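Local coordinates for PUA domain-containing protein (Pyrococcus horikoshii, PDB 3D79) that is of unknown function but probably binds RNA, at residues 49-52 with 53-56. Residues are numbered along the deposited sequence; the frame is centred on the assembly and turned at random.
Sequences VAEF and DKTT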
ATOM      1  N   VAL A  49      -5.582  -4.373 -16.749  1.00 20.93           N
ATOM      2  CA  VAL A  49      -4.595  -5.132 -15.985  1.00 21.24           C
ATOM      3  C   VAL A  49      -3.395  -5.477 -16.860  1.00 21.37           C
ATOM      4  O   VAL A  49      -3.555  -5.911 -18.006  1.00 21.66           O
ATOM      5  CB  VAL A  49      -5.207  -6.398 -15.320  1.00 21.57           C
ATOM      6  CG1 VAL A  49      -5.881  -7.300 -16.351  1.00 22.07           C
ATOM      7  CG2 VAL A  49      -4.152  -7.164 -14.516  1.00 21.88           C
ATOM      8  N   ALA A  50      -2.204  -5.253 -16.311  1.00 21.14           N
ATOM      9  CA  ALA A  50      -0.949  -5.632 -16.952  1.00 21.43           C
ATOM     10  C   ALA A  50      -0.196  -6.606 -16.060  1.00 21.48           C
ATOM     11  O   ALA A  50      -0.283  -6.536 -14.835  1.00 21.45           O
ATOM     12  CB  ALA A  50      -0.102  -4.407 -17.226  1.00 21.22           C
ATOM     13  N   GLU A  51       0.533  -7.530 -16.676  1.00 21.71           N
ATOM     14  CA  GLU A  51       1.324  -8.480 -15.912  1.00 22.10           C
ATOM     15  C   GLU A  51       2.674  -7.877 -15.559  1.00 21.97           C
ATOM     16  O   GLU A  51       3.355  -7.316 -16.419  1.00 22.28           O
ATOM     17  CB  GLU A  51       1.515  -9.788 -16.690  1.00 22.02           C
ATOM     18  CG  GLU A  51       2.294 -10.845 -15.921  1.00 22.55           C
ATOM     19  CD  GLU A  51       2.451 -12.143 -16.689  1.00 23.05           C
ATOM     20  OE1 GLU A  51       1.447 -12.864 -16.850  1.00 24.58           O
ATOM     21  OE2 GLU A  51       3.585 -12.443 -17.118  1.00 25.69           O
ATOM     22  N   PHE A  52       3.050  -7.980 -14.286  1.00 21.93           N
ATOM     23  CA  PHE A  52       4.424  -7.701 -13.891  1.00 21.90           C
ATOM     24  C   PHE A  52       5.219  -9.008 -13.894  1.00 22.07           C
ATOM     25  O   PHE A  52       6.253  -9.104 -14.549  1.00 22.18           O
ATOM     26  CB  PHE A  52       4.505  -7.027 -12.519  1.00 21.69           C
ATOM     27  CG  PHE A  52       5.913  -6.866 -12.022  1.00 21.10           C
ATOM     28  CD1 PHE A  52       6.721  -5.841 -12.508  1.00 21.07           C
ATOM     29  CD2 PHE A  52       6.443  -7.756 -11.090  1.00 21.59           C
ATOM     30  CE1 PHE A  52       8.033  -5.699 -12.066  1.00 20.97           C
ATOM     31  CE2 PHE A  52       7.753  -7.626 -10.649  1.00 21.39           C
ATOM     32  CZ  PHE A  52       8.545  -6.593 -11.134  1.00 20.92           C
ATOM     33  N   ASP A  53       4.740  -9.992 -13.140  1.00 22.44           N
ATOM     34  CA  ASP A  53       5.286 -11.356 -13.201  1.00 22.87           C
ATOM     35  C   ASP A  53       4.189 -12.393 -12.976  1.00 22.97           C
ATOM     36  O   ASP A  53       3.006 -12.059 -13.010  1.00 23.05           O
ATOM     37  CB  ASP A  53       6.494 -11.543 -12.261  1.00 23.05           C
ATOM     38  CG  ASP A  53       6.128 -11.516 -10.784  1.00 23.47           C
ATOM     39  OD1 ASP A  53       4.956 -11.745 -10.410  1.00 23.68           O
ATOM     40  OD2 ASP A  53       7.052 -11.283  -9.979  1.00 24.96           O
ATOM     41  N   LYS A  54       4.570 -13.648 -12.742  1.00 23.18           N
ATOM     42  CA  LYS A  54       3.589 -14.735 -12.717  1.00 23.15           C
ATOM     43  C   LYS A  54       2.717 -14.798 -11.460  1.00 23.21           C
ATOM     44  O   LYS A  54       1.740 -15.553 -11.417  1.00 23.31           O
ATOM     45  CB  LYS A  54       4.264 -16.089 -12.992  1.00 23.21           C
ATOM     46  CG  LYS A  54       5.028 -16.142 -14.315  1.00 23.94           C
ATOM     47  CD  LYS A  54       4.178 -15.694 -15.489  1.00 25.33           C
ATOM     48  CE  LYS A  54       5.020 -15.531 -16.741  1.00 26.24           C
ATOM     49  NZ  LYS A  54       4.219 -14.968 -17.870  1.00 26.95           N
ATOM     50  N   THR A  55       3.063 -14.011 -10.444  1.00 23.12           N
ATOM     51  CA  THR A  55       2.228 -13.925  -9.254  1.00 23.17           C
ATOM     52  C   THR A  55       1.704 -12.500  -9.019  1.00 22.41           C
ATOM     53  O   THR A  55       0.942 -12.269  -8.080  1.00 22.76           O
ATOM     54  CB  THR A  55       2.958 -14.435  -7.981  1.00 23.28           C
ATOM     55  OG1 THR A  55       4.064 -13.579  -7.673  1.00 24.39           O
ATOM     56  CG2 THR A  55       3.456 -15.870  -8.168  1.00 23.86           C
ATOM     57  N   THR A  56       2.093 -11.568  -9.889  1.00 21.64           N
ATOM     58  CA  THR A  56       1.867 -10.137  -9.641  1.00 21.00           C
ATOM     59  C   THR A  56       1.318  -9.397 -10.852  1.00 20.46           C
ATOM     60  O   THR A  56       1.910  -9.425 -11.930  1.00 20.58           O
ATOM     61  CB  THR A  56       3.171  -9.440  -9.198  1.00 21.04           C
ATOM     62  OG1 THR A  56       3.803 -10.211  -8.169  1.00 21.70           O
ATOM     63  CG2 THR A  56       2.887  -8.028  -8.672  1.00 20.70           C
TER
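The carbonyl oxygen of Thr56 takes two backbone N-H groups from across the turn. Phe52 N reaches Thr56 O at 3.0 Å, with an N-H...O angle of 149°. Asp53 N reaches the same Thr56 O at 3.1 Å. Two successive residues thus face one, which is a classic beta bulge. It sits where strand 47-51 turns back into strand 56-61, a hairpin of the antiparallel sheet in the Pre-PUA-like domain. Within the turn, Asp53 OD1 accepts from Thr55 N at 3.0 Å, closing an Asx turn. The hydroxyl of Thr56 also donates to OD1, from the opposite face of the carboxylate. With CG set between the backbone N and the carbonyl carbon (chi1 69°), the Asp53 carboxylate folds over its own loop to meet both donors. An alanine at Asp53 would remove both of these bonds and is likely to leave Thr55 N without this acceptor and the turn less firmly held. Thr56 OG1 has a second partner in Arg70 of strand 64-70. The other carboxylate oxygen, Asp53 OD2, lies 3.7 Å from Phe52 CD2, the ring and carboxylate planes being 53° apart. Thr56 CB touches the same ring carbon obliquely at 4.1 Å. The Phe52 ring also packs against Ile58 and against Ile173 and Val176 of helix 172-177, so the C-terminal helix borders this corner. On the exposed side of the turn, Lys54 NZ forms a salt bridge with Glu51 OE2 at 2.7 Å, on the syn side of the carboxylate. Glu51 is extended, and its CG passes 3.2 Å from Asp53 O. Lys54 bends at its second torsion, and its ammonium meets that carboxylate off the loop, on the side where the Glu51 side chain extends.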